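Local coordinates for protein mannan endo-1,4-beta-mannosidase (Bacillus subtilis, PDB 3CBW) that hydrolyses internal beta-1,4-mannosidic linkages in mannan, galactomannan and glucomannan, and so takes part in glucomannan degradation, at residues 85-90 with 114-119; 168-173 with 221-226; 188-193 with 228-233; 293-298 with 324-329. The protein carries 3 engineered substitutions. One frame throughout, in Å; residues are numbered along the deposited sequence. Where two conformers were deposited one is given.

Contact 1: residues 85-90 with 114-119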
loop_
_atom_site.group_PDB
_atom_site.type_symbol
_atom_site.label_atom_id
_atom_site.label_comp_id
_atom_site.label_asym_id
_atom_site.label_seq_id
_atom_site.Cartn_x
_atom_site.Cartn_y
_atom_site.Cartn_z
ATOM N N ALA A 85 5.436 -0.747 -26.360
ATOM C CA ALA A 85 6.290 0.072 -27.228
ATOM C C ALA A 85 7.152 1.045 -26.423
ATOM O O ALA A 85 8.347 1.209 -26.685
ATOM C CB ALA A 85 5.447 0.824 -28.266
ATOM N N ASN A 86 6.530 1.678 -25.430
ATOM C CA ASN A 86 7.219 2.558 -24.499
ATOM C C ASN A 86 6.958 2.007 -23.107
ATOM O O ASN A 86 5.846 1.565 -22.818
ATOM C CB ASN A 86 6.701 3.998 -24.620
ATOM C CG ASN A 86 7.014 4.621 -25.973
ATOM O OD1 ASN A 86 8.138 4.540 -26.458
ATOM N ND2 ASN A 86 6.015 5.256 -26.579
ATOM N N ILE A 87 7.980 2.001 -22.260
ATOM C CA ILE A 87 7.831 1.423 -20.920
ATOM C C ILE A 87 6.671 2.039 -20.122
ATOM O O ILE A 87 5.966 1.328 -19.407
ATOM C CB ILE A 87 9.159 1.455 -20.127
ATOM C CG1 ILE A 87 9.045 0.573 -18.879
ATOM C CG2 ILE A 87 9.601 2.903 -19.804
ATOM C CD1 ILE A 87 10.370 0.247 -18.257
ATOM N N GLU A 88 6.446 3.339 -20.285
ATOM C CA GLU A 88 5.379 4.011 -19.547
ATOM C C GLU A 88 3.962 3.616 -19.990
ATOM O O GLU A 88 2.994 3.938 -19.297
ATOM C CB GLU A 88 5.584 5.535 -19.502
ATOM C CG GLU A 88 5.388 6.255 -20.827
ATOM C CD GLU A 88 6.640 6.307 -21.711
ATOM O OE1 GLU A 88 7.577 5.488 -21.547
ATOM O OE2 GLU A 88 6.684 7.186 -22.603
ATOM N N ASP A 89 3.831 2.900 -21.113
ATOM C CA ASP A 89 2.527 2.372 -21.531
ATOM C C ASP A 89 1.974 1.369 -20.509
ATOM O O ASP A 89 0.769 1.091 -20.483
ATOM C CB ASP A 89 2.611 1.693 -22.905
ATOM C CG ASP A 89 3.016 2.640 -24.022
ATOM O OD1 ASP A 89 2.959 3.874 -23.848
ATOM O OD2 ASP A 89 3.398 2.120 -25.095
ATOM N N SER A 90 2.861 0.804 -19.694
ATOM C CA SER A 90 2.470 -0.069 -18.596
ATOM C C SER A 90 1.649 0.649 -17.521
ATOM O O SER A 90 0.970 -0.005 -16.755
ATOM C CB SER A 90 3.714 -0.711 -17.964
ATOM O OG SER A 90 4.537 0.252 -17.323
ATOM N N HIS A 114 2.947 -2.111 -9.570
ATOM C CA HIS A 114 3.729 -3.248 -10.087
ATOM C C HIS A 114 4.594 -2.783 -11.257
ATOM O O HIS A 114 4.364 -3.151 -12.412
ATOM C CB HIS A 114 2.822 -4.410 -10.462
ATOM C CG HIS A 114 2.356 -5.191 -9.272
ATOM N ND1 HIS A 114 1.582 -4.637 -8.273
ATOM C CD2 HIS A 114 2.579 -6.477 -8.907
ATOM C CE1 HIS A 114 1.337 -5.553 -7.351
ATOM N NE2 HIS A 114 1.925 -6.680 -7.715
ATOM N N LEU A 115 5.606 -1.971 -10.952
ATOM C CA LEU A 115 6.385 -1.272 -11.966
ATOM C C LEU A 115 7.092 -2.206 -12.917
ATOM O O LEU A 115 7.746 -3.164 -12.489
ATOM C CB LEU A 115 7.449 -0.395 -11.317
ATOM C CG LEU A 115 7.007 0.811 -10.491
ATOM C CD1 LEU A 115 8.249 1.443 -9.850
ATOM C CD2 LEU A 115 6.274 1.817 -11.375
ATOM N N ALA A 116 6.994 -1.894 -14.207
ATOM C CA ALA A 116 7.876 -2.500 -15.200
ATOM C C ALA A 116 9.323 -2.193 -14.830
ATOM O O ALA A 116 9.606 -1.252 -14.075
ATOM C CB ALA A 116 7.540 -1.984 -16.587
ATOM N N ASN A 117 10.232 -2.997 -15.376
ATOM C CA ASN A 117 11.632 -3.005 -14.996
ATOM C C ASN A 117 12.444 -2.157 -15.962
ATOM O O ASN A 117 12.655 -2.551 -17.114
ATOM C CB ASN A 117 12.106 -4.455 -15.045
ATOM C CG ASN A 117 13.519 -4.650 -14.572
ATOM O OD1 ASN A 117 14.311 -3.713 -14.479
ATOM N ND2 ASN A 117 13.853 -5.910 -14.278
ATOM N N PRO A 118 12.926 -0.994 -15.498
ATOM C CA PRO A 118 13.624 -0.085 -16.415
ATOM C C PRO A 118 15.033 -0.542 -16.810
ATOM O O PRO A 118 15.687 0.132 -17.598
ATOM C CB PRO A 118 13.641 1.238 -15.648
ATOM C CG PRO A 118 13.625 0.842 -14.214
ATOM C CD PRO A 118 12.840 -0.439 -14.132
ATOM N N ALA A 119 15.491 -1.682 -16.301
ATOM C CA ALA A 119 16.711 -2.292 -16.846
ATOM C C ALA A 119 16.453 -2.860 -18.241
ATOM O O ALA A 119 17.400 -3.184 -18.969
ATOM C CB ALA A 119 17.246 -3.376 -15.911
HETATM O O HOH W 1 5.226 0.277 -14.817
#
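Ile87 and Ser90 both point their side chains at Ala116. The Ala116 methyl faces them. Ile87 lays its CG1 branch beside this methyl, with Ile87 CG1 3.7 Å from Ala116 CB. That branch is anti to the backbone N (chi1 -167°) and extends on past the methyl. Its end, Ile87 CD1, then sits 3.8 Å from Pro118 CA, beside the carbonyl of Asn117. Ser90 OG comes to 3.8 Å from Ala116 CB. These segments belong to two loops of the TIM barrel of glycosyl hydrolase family 26. They follow strands 72-79 and 108-114. His114, probably a substrate-binding residue, opens the second segment. Residues 87-90 form a short 3-10 turn. Ser90 OG donates to Ile87 O at 2.7 Å, almost in line with the C=O bond, and Ser90 N also bonds this oxygen. A water bridges the loops: it donates to Ser90 OG at 2.6 Å and accepts from Ala116 N at 2.9 Å. Were Ser90 replaced by an alanine, the water would probably lose its acceptor on this loop and Ile87 O the hydroxyl that donates to it. Outside the pair, Arg147 and Met151 of helix 143-163 pack on Ile87. Asn117 OD1 accepts from Ala119 N, forming an Asx turn.

Contact 2: residues 168-173 with 221-226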
loop_
_atom_site.group_PDB
_atom_site.type_symbol
_atom_site.label_atom_id
_atom_site.label_comp_id
_atom_site.label_asym_id
_atom_site.label_seq_id
_atom_site.Cartn_x
_atom_site.Cartn_y
_atom_site.Cartn_z
ATOM N N PRO A 168 -6.768 12.574 -0.164
ATOM C CA PRO A 168 -5.592 11.914 0.397
ATOM C C PRO A 168 -5.448 10.515 -0.199
ATOM O O PRO A 168 -6.453 9.839 -0.426
ATOM C CB PRO A 168 -5.931 11.806 1.885
ATOM C CG PRO A 168 -7.417 11.782 1.932
ATOM C CD PRO A 168 -7.871 12.672 0.811
ATOM N N VAL A 169 -4.210 10.089 -0.402
ATOM C CA VAL A 169 -3.935 8.783 -0.998
ATOM C C VAL A 169 -2.895 8.048 -0.170
ATOM O O VAL A 169 -1.829 8.598 0.122
ATOM C CB VAL A 169 -3.363 8.943 -2.434
ATOM C CG1 VAL A 169 -2.900 7.603 -3.030
ATOM C CG2 VAL A 169 -4.375 9.610 -3.340
ATOM N N LEU A 170 -3.205 6.802 0.183
ATOM C CA LEU A 170 -2.221 5.906 0.771
ATOM C C LEU A 170 -1.362 5.401 -0.386
ATOM O O LEU A 170 -1.822 4.610 -1.211
ATOM C CB LEU A 170 -2.938 4.754 1.462
ATOM C CG LEU A 170 -3.787 5.119 2.681
ATOM C CD1 LEU A 170 -4.706 3.973 3.103
ATOM C CD2 LEU A 170 -2.910 5.563 3.848
ATOM N N PHE A 171 -0.123 5.883 -0.456
ATOM C CA PHE A 171 0.758 5.610 -1.604
ATOM C C PHE A 171 1.820 4.626 -1.158
ATOM O O PHE A 171 2.602 4.912 -0.239
ATOM C CB PHE A 171 1.382 6.911 -2.103
ATOM C CG PHE A 171 2.222 6.753 -3.335
ATOM C CD1 PHE A 171 1.661 6.292 -4.517
ATOM C CD2 PHE A 171 3.565 7.116 -3.327
ATOM C CE1 PHE A 171 2.422 6.154 -5.665
ATOM C CE2 PHE A 171 4.338 7.001 -4.482
ATOM C CZ PHE A 171 3.770 6.514 -5.657
ATOM N N ARG A 172 1.810 3.449 -1.775
ATOM C CA ARG A 172 2.618 2.336 -1.299
ATOM C C ARG A 172 3.512 1.825 -2.430
ATOM O O ARG A 172 3.202 0.819 -3.050
ATOM C CB ARG A 172 1.683 1.235 -0.777
ATOM C CG ARG A 172 2.389 0.031 -0.165
ATOM C CD ARG A 172 1.371 -0.932 0.426
ATOM N NE ARG A 172 0.507 -1.570 -0.567
ATOM C CZ ARG A 172 0.676 -2.786 -1.068
ATOM N NH1 ARG A 172 1.692 -3.545 -0.689
ATOM N NH2 ARG A 172 -0.177 -3.249 -1.956
ATOM N N PRO A 173 4.638 2.515 -2.686
ATOM C CA PRO A 173 5.545 2.138 -3.769
ATOM C C PRO A 173 6.584 1.109 -3.317
ATOM O O PRO A 173 6.927 1.042 -2.131
ATOM C CB PRO A 173 6.253 3.449 -4.074
ATOM C CG PRO A 173 6.387 4.105 -2.716
ATOM C CD PRO A 173 5.103 3.731 -1.981
ATOM N N ILE A 221 0.322 9.947 1.468
ATOM C CA ILE A 221 0.719 9.336 2.736
ATOM C C ILE A 221 1.557 8.129 2.341
ATOM O O ILE A 221 1.087 7.245 1.632
ATOM C CB ILE A 221 -0.529 8.933 3.546
ATOM C CG1 ILE A 221 -1.299 10.193 3.985
ATOM C CG2 ILE A 221 -0.147 8.070 4.754
ATOM C CD1 ILE A 221 -2.630 9.912 4.661
ATOM N N TRP A 222 2.814 8.123 2.767
ATOM C CA TRP A 222 3.820 7.195 2.264
ATOM C C TRP A 222 3.880 5.910 3.077
ATOM O O TRP A 222 4.060 5.956 4.306
ATOM C CB TRP A 222 5.184 7.900 2.248
ATOM C CG TRP A 222 5.222 8.947 1.185
ATOM C CD1 TRP A 222 4.688 10.201 1.252
ATOM C CD2 TRP A 222 5.755 8.800 -0.129
ATOM N NE1 TRP A 222 4.882 10.854 0.059
ATOM C CE2 TRP A 222 5.534 10.017 -0.806
ATOM C CE3 TRP A 222 6.435 7.770 -0.792
ATOM C CZ2 TRP A 222 5.960 10.233 -2.118
ATOM C CZ3 TRP A 222 6.857 7.987 -2.100
ATOM C CH2 TRP A 222 6.601 9.199 -2.754
ATOM N N VAL A 223 3.738 4.771 2.393
ATOM C CA VAL A 223 3.619 3.468 3.066
ATOM C C VAL A 223 4.802 2.569 2.700
ATOM O O VAL A 223 5.073 2.354 1.519
ATOM C CB VAL A 223 2.280 2.781 2.710
ATOM C CG1 VAL A 223 2.088 1.472 3.472
ATOM C CG2 VAL A 223 1.094 3.737 2.957
ATOM N N TYR A 224 5.479 2.030 3.720
ATOM C CA TYR A 224 6.631 1.120 3.572
ATOM C C TYR A 224 6.157 -0.272 3.940
ATOM O O TYR A 224 5.742 -0.486 5.085
ATOM C CB TYR A 224 7.725 1.592 4.530
ATOM C CG TYR A 224 8.864 0.622 4.768
ATOM C CD1 TYR A 224 9.880 0.463 3.816
ATOM C CD2 TYR A 224 8.949 -0.109 5.955
ATOM C CE1 TYR A 224 10.931 -0.415 4.024
ATOM C CE2 TYR A 224 10.009 -1.003 6.161
ATOM C CZ TYR A 224 10.989 -1.136 5.197
ATOM O OH TYR A 224 12.040 -1.997 5.386
ATOM N N SER A 225 6.252 -1.215 3.000
ATOM C CA SER A 225 5.574 -2.506 3.153
ATOM C C SER A 225 6.431 -3.721 2.776
ATOM O O SER A 225 6.265 -4.312 1.705
ATOM C CB SER A 225 4.242 -2.515 2.385
ATOM O OG SER A 225 4.414 -2.206 1.011
ATOM N N PRO A 226 7.332 -4.140 3.683
ATOM C CA PRO A 226 8.021 -5.409 3.482
ATOM C C PRO A 226 7.070 -6.607 3.516
ATOM O O PRO A 226 5.940 -6.521 4.032
ATOM C CB PRO A 226 8.959 -5.487 4.678
ATOM C CG PRO A 226 8.429 -4.512 5.687
ATOM C CD PRO A 226 7.732 -3.457 4.929
HETATM O O HOH W 2 6.123 0.004 0.339
#
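Phe171 and Trp222 meet edge-to-face, with ring planes at 89° and centroids 5.0 Å apart. Phe171 presents its CD2-CE2 edge to one face of the six-membered ring of Trp222, and Phe171 CE2 lies 3.6 Å from Trp222 CH2. With chi1 of Phe171 at -176°, CG lies opposite the backbone N, and the ring swings out beside the indole. Pro173 CG adds a contact at Trp222 CZ3. On the other sheet face, Leu170 CD2 touches Ile221 CG2 at 3.8 Å, the two side chains running the same way.

The backbones set these pairs. Strands 169-172 and 221-224 are parallel neighbours in the TIM barrel. Ile221 N donates to Val169 O at 2.9 Å, Phe171 N to Ile221 O at 2.8 Å, and Val223 N to Phe171 O at 2.9 Å. A water donates to Pro173 O and Val223 O and, in one of two Ser225 conformers, accepts from Ser225 OG.

Arg172 runs past Val223 to Ser225. Its methylenes pack on both, and its chain bends at chi3. In that same conformer Ser225 OG lies near the guanidinium edge, but the bond from Arg172 NH1 to Ser225 OG is weak, at 3.5 Å. The stronger partners lie on other strands. Arg172 NE bonds Gln110, NH1 forms a salt bridge with Asp249, and NH2 forms one with Glu275, the probable nucleophile. Ser225 also touches His175, which probably helps position that nucleophile. Gln110, Asp249 and Glu275 engage all three guanidinium nitrogens, which probably fixes the group's rotation and ties the strand pair to the active site.

Contact 3: residues 188-193 with 228-233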
loop_
_atom_site.group_PDB
_atom_site.type_symbol
_atom_site.label_atom_id
_atom_site.label_comp_id
_atom_site.label_asym_id
_atom_site.label_seq_id
_atom_site.Cartn_x
_atom_site.Cartn_y
_atom_site.Cartn_z
ATOM N N SER A 188 18.178 -13.064 -4.115
ATOM C CA SER A 188 18.109 -14.440 -3.660
ATOM C C SER A 188 17.371 -14.497 -2.334
ATOM O O SER A 188 17.473 -13.583 -1.510
ATOM C CB SER A 188 19.510 -15.031 -3.487
ATOM O OG SER A 188 20.083 -15.384 -4.738
ATOM N N TYR A 189 16.659 -15.597 -2.148
ATOM C CA TYR A 189 15.839 -15.875 -0.979
ATOM C C TYR A 189 16.574 -15.610 0.325
ATOM O O TYR A 189 17.549 -16.296 0.647
ATOM C CB TYR A 189 15.426 -17.344 -1.068
ATOM C CG TYR A 189 14.602 -17.877 0.069
ATOM C CD1 TYR A 189 13.214 -17.839 0.014
ATOM C CD2 TYR A 189 15.205 -18.470 1.183
ATOM C CE1 TYR A 189 12.436 -18.349 1.053
ATOM C CE2 TYR A 189 14.428 -18.978 2.239
ATOM C CZ TYR A 189 13.047 -18.913 2.156
ATOM O OH TYR A 189 12.254 -19.405 3.168
ATOM N N ASN A 190 16.096 -14.617 1.079
ATOM C CA ASN A 190 16.648 -14.283 2.410
ATOM C C ASN A 190 18.158 -14.054 2.427
ATOM O O ASN A 190 18.819 -14.274 3.436
ATOM C CB ASN A 190 16.246 -15.329 3.461
ATOM C CG ASN A 190 14.806 -15.176 3.904
ATOM O OD1 ASN A 190 14.225 -14.087 3.809
ATOM N ND2 ASN A 190 14.230 -16.251 4.429
ATOM N N GLN A 191 18.694 -13.588 1.311
ATOM C CA GLN A 191 20.121 -13.357 1.183
ATOM C C GLN A 191 20.398 -11.879 1.387
ATOM O O GLN A 191 20.031 -11.046 0.553
ATOM C CB GLN A 191 20.602 -13.829 -0.191
ATOM C CG GLN A 191 22.093 -13.625 -0.455
ATOM C CD GLN A 191 22.428 -13.637 -1.938
ATOM O OE1 GLN A 191 22.184 -12.663 -2.653
ATOM N NE2 GLN A 191 23.001 -14.741 -2.403
ATOM N N LYS A 192 21.037 -11.552 2.502
ATOM C CA LYS A 192 21.387 -10.168 2.779
ATOM C C LYS A 192 22.422 -9.719 1.756
ATOM O O LYS A 192 23.371 -10.443 1.462
ATOM C CB LYS A 192 21.914 -10.000 4.205
ATOM C CG LYS A 192 21.879 -8.555 4.695
ATOM C CD LYS A 192 22.331 -8.435 6.137
ATOM C CE LYS A 192 22.139 -7.009 6.625
ATOM N NZ LYS A 192 22.451 -6.864 8.073
ATOM N N ASP A 193 22.188 -8.554 1.170
ATOM C CA ASP A 193 23.087 -7.942 0.204
ATOM C C ASP A 193 23.096 -6.486 0.636
ATOM O O ASP A 193 22.119 -5.761 0.435
ATOM C CB ASP A 193 22.512 -8.152 -1.209
ATOM C CG ASP A 193 23.325 -7.471 -2.321
ATOM O OD1 ASP A 193 24.098 -6.538 -2.050
ATOM O OD2 ASP A 193 23.137 -7.854 -3.496
ATOM N N ALA A 228 5.976 -10.183 4.980
ATOM C CA ALA A 228 6.041 -10.868 6.275
ATOM C C ALA A 228 6.820 -12.173 6.246
ATOM O O ALA A 228 7.285 -12.637 7.283
ATOM C CB ALA A 228 4.644 -11.131 6.796
ATOM N N ASN A 229 6.941 -12.777 5.069
ATOM C CA ASN A 229 7.514 -14.107 4.956
ATOM C C ASN A 229 8.967 -14.122 4.512
ATOM O O ASN A 229 9.465 -15.155 4.079
ATOM C CB ASN A 229 6.646 -14.980 4.031
ATOM C CG ASN A 229 5.234 -15.195 4.570
ATOM O OD1 ASN A 229 4.986 -15.070 5.770
ATOM N ND2 ASN A 229 4.303 -15.515 3.677
ATOM N N ARG A 230 9.645 -12.989 4.656
ATOM C CA ARG A 230 11.076 -12.898 4.385
ATOM C C ARG A 230 11.756 -12.088 5.476
ATOM O O ARG A 230 11.107 -11.311 6.180
ATOM C CB ARG A 230 11.322 -12.259 3.014
ATOM C CG ARG A 230 10.808 -13.076 1.829
ATOM C CD ARG A 230 11.597 -14.366 1.654
ATOM N NE ARG A 230 11.231 -15.092 0.438
ATOM C CZ ARG A 230 10.238 -15.973 0.350
ATOM N NH1 ARG A 230 9.477 -16.260 1.406
ATOM N NH2 ARG A 230 10.013 -16.585 -0.804
ATOM N N ASP A 231 13.065 -12.276 5.614
ATOM C CA ASP A 231 13.849 -11.567 6.615
ATOM C C ASP A 231 14.030 -10.094 6.252
ATOM O O ASP A 231 13.569 -9.636 5.201
ATOM C CB ASP A 231 15.233 -12.227 6.754
ATOM C CG ASP A 231 15.163 -13.674 7.215
ATOM O OD1 ASP A 231 14.171 -14.070 7.863
ATOM O OD2 ASP A 231 16.138 -14.409 6.936
ATOM N N PHE A 232 14.692 -9.356 7.142
ATOM C CA PHE A 232 15.178 -8.004 6.874
ATOM C C PHE A 232 14.070 -6.974 6.778
ATOM O O PHE A 232 14.147 -6.056 5.966
ATOM C CB PHE A 232 16.059 -7.952 5.610
ATOM C CG PHE A 232 17.005 -9.113 5.478
ATOM C CD1 PHE A 232 17.928 -9.403 6.477
ATOM C CD2 PHE A 232 16.953 -9.929 4.356
ATOM C CE1 PHE A 232 18.788 -10.499 6.354
ATOM C CE2 PHE A 232 17.803 -11.013 4.222
ATOM C CZ PHE A 232 18.717 -11.304 5.220
ATOM N N LYS A 233 13.054 -7.102 7.621
ATOM C CA LYS A 233 11.904 -6.210 7.522
ATOM C C LYS A 233 12.254 -4.757 7.744
ATOM O O LYS A 233 11.624 -3.893 7.152
ATOM C CB LYS A 233 10.818 -6.580 8.525
ATOM C CG LYS A 233 9.808 -7.582 8.059
ATOM C CD LYS A 233 10.133 -8.915 8.623
ATOM C CE LYS A 233 9.086 -9.952 8.298
ATOM N NZ LYS A 233 9.658 -11.283 8.556
HETATM O O HOH W 3 11.567 -16.607 5.492
#
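Asn190 stacks its amide on the carboxylate of Asp231, the two planes 8° apart. Both belong to loops of the TIM barrel, after strands 169-172 and 220-224. Asn190 is third in a type II beta turn, Ser188 to Gln191.

Arg230 CB lies 3.5 Å from Asn190 OD1, and CG passes it less closely. The chain bends at chi2, bringing Arg230 CD back to 3.4 Å from Asn190 OD1. Arg230 NE is next to Tyr189 CD1 and forms a salt bridge with Glu180. Tyr189 CE1 sits over the centre of the guanidinium, 3.3 Å from Arg230 CZ. The tyrosine ring plane is tilted 58° from it. Arg230 NH1 bonds Asn229 O, which lies in the guanidinium plane. Arg230 NH2 lies at the edge of the Tyr189 ring, near its plane. Arg230 also packs on Trp181, a probable substrate-binding residue, bordering the probable substrate cleft.

Lys192 CG lies over one face of the Phe232 ring, with Lys192 CB 3.6 Å from Phe232 CZ, and Asn190 O meets the ring at its edge. A water accepts from Asn190 ND2 and donates to Asn229 O. Asp231 N donates to Asn190 OD1 at 2.8 Å, nearly straight at 174°, from above the amide plane.

Contact 4: residues 293-298 with 324-329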
loop_
_atom_site.group_PDB
_atom_site.type_symbol
_atom_site.label_atom_id
_atom_site.label_comp_id
_atom_site.label_asym_id
_atom_site.label_seq_id
_atom_site.Cartn_x
_atom_site.Cartn_y
_atom_site.Cartn_z
ATOM N N ALA A 293 -6.703 -12.438 15.675
ATOM C CA ALA A 293 -5.248 -12.307 15.817
ATOM C C ALA A 293 -4.824 -10.847 15.952
ATOM O O ALA A 293 -3.938 -10.520 16.744
ATOM C CB ALA A 293 -4.524 -12.980 14.666
ATOM N N ILE A 294 -5.465 -9.959 15.196
ATOM C CA ILE A 294 -5.184 -8.532 15.373
ATOM C C ILE A 294 -5.446 -8.096 16.814
ATOM O O ILE A 294 -4.599 -7.443 17.435
ATOM C CB ILE A 294 -5.965 -7.661 14.362
ATOM C CG1 ILE A 294 -5.332 -7.788 12.978
ATOM C CG2 ILE A 294 -5.967 -6.214 14.791
ATOM C CD1 ILE A 294 -6.183 -7.253 11.840
ATOM N N LYS A 295 -6.598 -8.488 17.349
ATOM C CA LYS A 295 -6.947 -8.094 18.710
ATOM C C LYS A 295 -5.960 -8.646 19.735
ATOM O O LYS A 295 -5.582 -7.958 20.688
ATOM C CB LYS A 295 -8.347 -8.566 19.061
ATOM C CG LYS A 295 -9.431 -7.928 18.254
ATOM C CD LYS A 295 -10.747 -8.340 18.831
ATOM C CE LYS A 295 -11.855 -7.894 17.945
ATOM N NZ LYS A 295 -13.148 -7.775 18.678
ATOM N N GLN A 296 -5.533 -9.890 19.547
ATOM C CA GLN A 296 -4.667 -10.552 20.530
ATOM C C GLN A 296 -3.175 -10.283 20.348
ATOM O O GLN A 296 -2.425 -10.242 21.331
ATOM C CB GLN A 296 -4.883 -12.068 20.483
ATOM C CG GLN A 296 -6.268 -12.530 20.895
ATOM C CD GLN A 296 -6.246 -13.937 21.446
ATOM O OE1 GLN A 296 -5.558 -14.213 22.433
ATOM N NE2 GLN A 296 -6.979 -14.842 20.806
ATOM N N LYS A 297 -2.741 -10.148 19.095
ATOM C CA LYS A 297 -1.315 -10.177 18.724
ATOM C C LYS A 297 -0.835 -8.864 18.091
ATOM O O LYS A 297 0.327 -8.516 18.211
ATOM C CB LYS A 297 -1.023 -11.300 17.707
ATOM C CG LYS A 297 -1.556 -12.710 18.035
ATOM C CD LYS A 297 -0.930 -13.319 19.282
ATOM C CE LYS A 297 0.539 -13.662 19.092
ATOM N NZ LYS A 297 1.054 -14.252 20.360
ATOM N N TYR A 298 -1.715 -8.163 17.375
ATOM C CA TYR A 298 -1.291 -7.003 16.573
ATOM C C TYR A 298 -2.194 -5.787 16.825
ATOM O O TYR A 298 -2.716 -5.189 15.885
ATOM C CB TYR A 298 -1.266 -7.352 15.063
ATOM C CG TYR A 298 -0.834 -8.769 14.722
ATOM C CD1 TYR A 298 0.476 -9.213 14.942
ATOM C CD2 TYR A 298 -1.738 -9.666 14.155
ATOM C CE1 TYR A 298 0.860 -10.523 14.615
ATOM C CE2 TYR A 298 -1.361 -10.968 13.828
ATOM C CZ TYR A 298 -0.071 -11.391 14.073
ATOM O OH TYR A 298 0.299 -12.689 13.754
ATOM N N HIS A 324 -18.116 -7.195 10.617
ATOM C CA HIS A 324 -19.002 -6.780 11.704
ATOM C C HIS A 324 -18.326 -6.735 13.060
ATOM O O HIS A 324 -18.961 -6.360 14.045
ATOM C CB HIS A 324 -20.258 -7.655 11.752
ATOM C CG HIS A 324 -21.131 -7.487 10.550
ATOM N ND1 HIS A 324 -22.070 -6.485 10.449
ATOM C CD2 HIS A 324 -21.178 -8.168 9.381
ATOM C CE1 HIS A 324 -22.676 -6.570 9.278
ATOM N NE2 HIS A 324 -22.158 -7.587 8.613
ATOM N N ASP A 325 -17.049 -7.103 13.122
ATOM C CA ASP A 325 -16.324 -7.045 14.384
ATOM C C ASP A 325 -16.361 -5.618 14.920
ATOM O O ASP A 325 -16.279 -4.663 14.147
ATOM C CB ASP A 325 -14.878 -7.493 14.204
ATOM C CG ASP A 325 -14.203 -7.770 15.526
ATOM O OD1 ASP A 325 -13.764 -6.802 16.181
ATOM O OD2 ASP A 325 -14.153 -8.955 15.946
ATOM N N SER A 326 -16.480 -5.464 16.235
ATOM C CA SER A 326 -16.535 -4.127 16.836
ATOM C C SER A 326 -15.287 -3.293 16.508
ATOM O O SER A 326 -15.349 -2.073 16.485
ATOM C CB SER A 326 -16.739 -4.200 18.344
ATOM O OG SER A 326 -15.642 -4.827 18.952
ATOM N N TRP A 327 -14.160 -3.953 16.258
ATOM C CA TRP A 327 -12.929 -3.239 15.912
ATOM C C TRP A 327 -12.886 -2.701 14.490
ATOM O O TRP A 327 -12.119 -1.776 14.217
ATOM C CB TRP A 327 -11.726 -4.140 16.125
ATOM C CG TRP A 327 -11.270 -4.255 17.549
ATOM C CD1 TRP A 327 -12.050 -4.373 18.668
ATOM C CD2 TRP A 327 -9.915 -4.281 17.998
ATOM N NE1 TRP A 327 -11.252 -4.461 19.787
ATOM C CE2 TRP A 327 -9.938 -4.417 19.402
ATOM C CE3 TRP A 327 -8.677 -4.209 17.345
ATOM C CZ2 TRP A 327 -8.766 -4.468 20.172
ATOM C CZ3 TRP A 327 -7.516 -4.258 18.107
ATOM C CH2 TRP A 327 -7.569 -4.396 19.508
ATOM N N THR A 328 -13.676 -3.277 13.593
ATOM C CA THR A 328 -13.534 -2.970 12.170
ATOM C C THR A 328 -14.273 -1.688 11.795
ATOM O O THR A 328 -15.454 -1.525 12.094
ATOM C CB THR A 328 -14.004 -4.160 11.333
ATOM O OG1 THR A 328 -13.286 -5.321 11.757
ATOM C CG2 THR A 328 -13.745 -3.929 9.850
ATOM N N LEU A 329 -13.558 -0.782 11.136
ATOM C CA LEU A 329 -14.111 0.472 10.675
ATOM C C LEU A 329 -14.272 0.401 9.159
ATOM O O LEU A 329 -13.295 0.193 8.427
ATOM C CB LEU A 329 -13.169 1.600 11.096
ATOM C CG LEU A 329 -13.636 3.043 10.942
ATOM C CD1 LEU A 329 -12.835 3.967 11.853
ATOM C CD2 LEU A 329 -13.577 3.521 9.490
#
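Lys295 lies across one face of Trp327. The CH-pi contact is well centred. Lys295 CG stands 3.7 Å from the centroid of the six-membered ring of Trp327, 12° off the ring normal. The cation-pi contact is looser: Lys295 NZ is 4.1 Å from the centroid of the five-membered ring of Trp327, and off-centre. The first torsion of Lys295, -65°, sets CG opposite the carbonyl carbon, and the extended chain runs over the indole toward Asp325.

The charged contact is a salt bridge between Lys295 and Asp325. Lys295 NZ lies 3.1 Å from Asp325 OD2, a weak bond. The approach of Lys295 NZ to Asp325 OD1 is doubtful, because that oxygen is crowded in the model.

The apolar contact is small: Ile294 CG2 meets Trp327 CZ3 at 4.1 Å. With an alanine in place of Trp327, the lysine chain would probably lose the flat surface it lies on and be freer to swing away from Asp325. Arg40 makes a further cation-pi contact with Trp327.

Residues 325-328 form a type I beta turn, closed by a bond from Thr328 N to Asp325 O. The turn leads into strand 328-329, which pairs with strand 41-49. The arrangement joins outer helix 287-297 to a turn entering the sheet of a TIM barrel.

All four contacts belong to one TIM-barrel domain. Contact 1 closes before contact 2 opens, and contact 4 comes last. Contacts 2 and 3 alternate along the chain, since each pairs strand 169-172 or its following loop with strand 220-224 or its following loop. They touch where Tyr224 OH probably bonds Lys233 O. Contact 2 is central, its centre about 5 Å from that of the chain and about 20 to 22 Å from those of the other three. Contacts 2 and 4 both reach the parallel barrel sheet. Contacts 1 and 4 lie on opposite sides of the chain's centre, their centres about 39 Å apart. Contacts 1 to 3 flank probable catalytic or substrate-binding residues; contact 4 lies away from them.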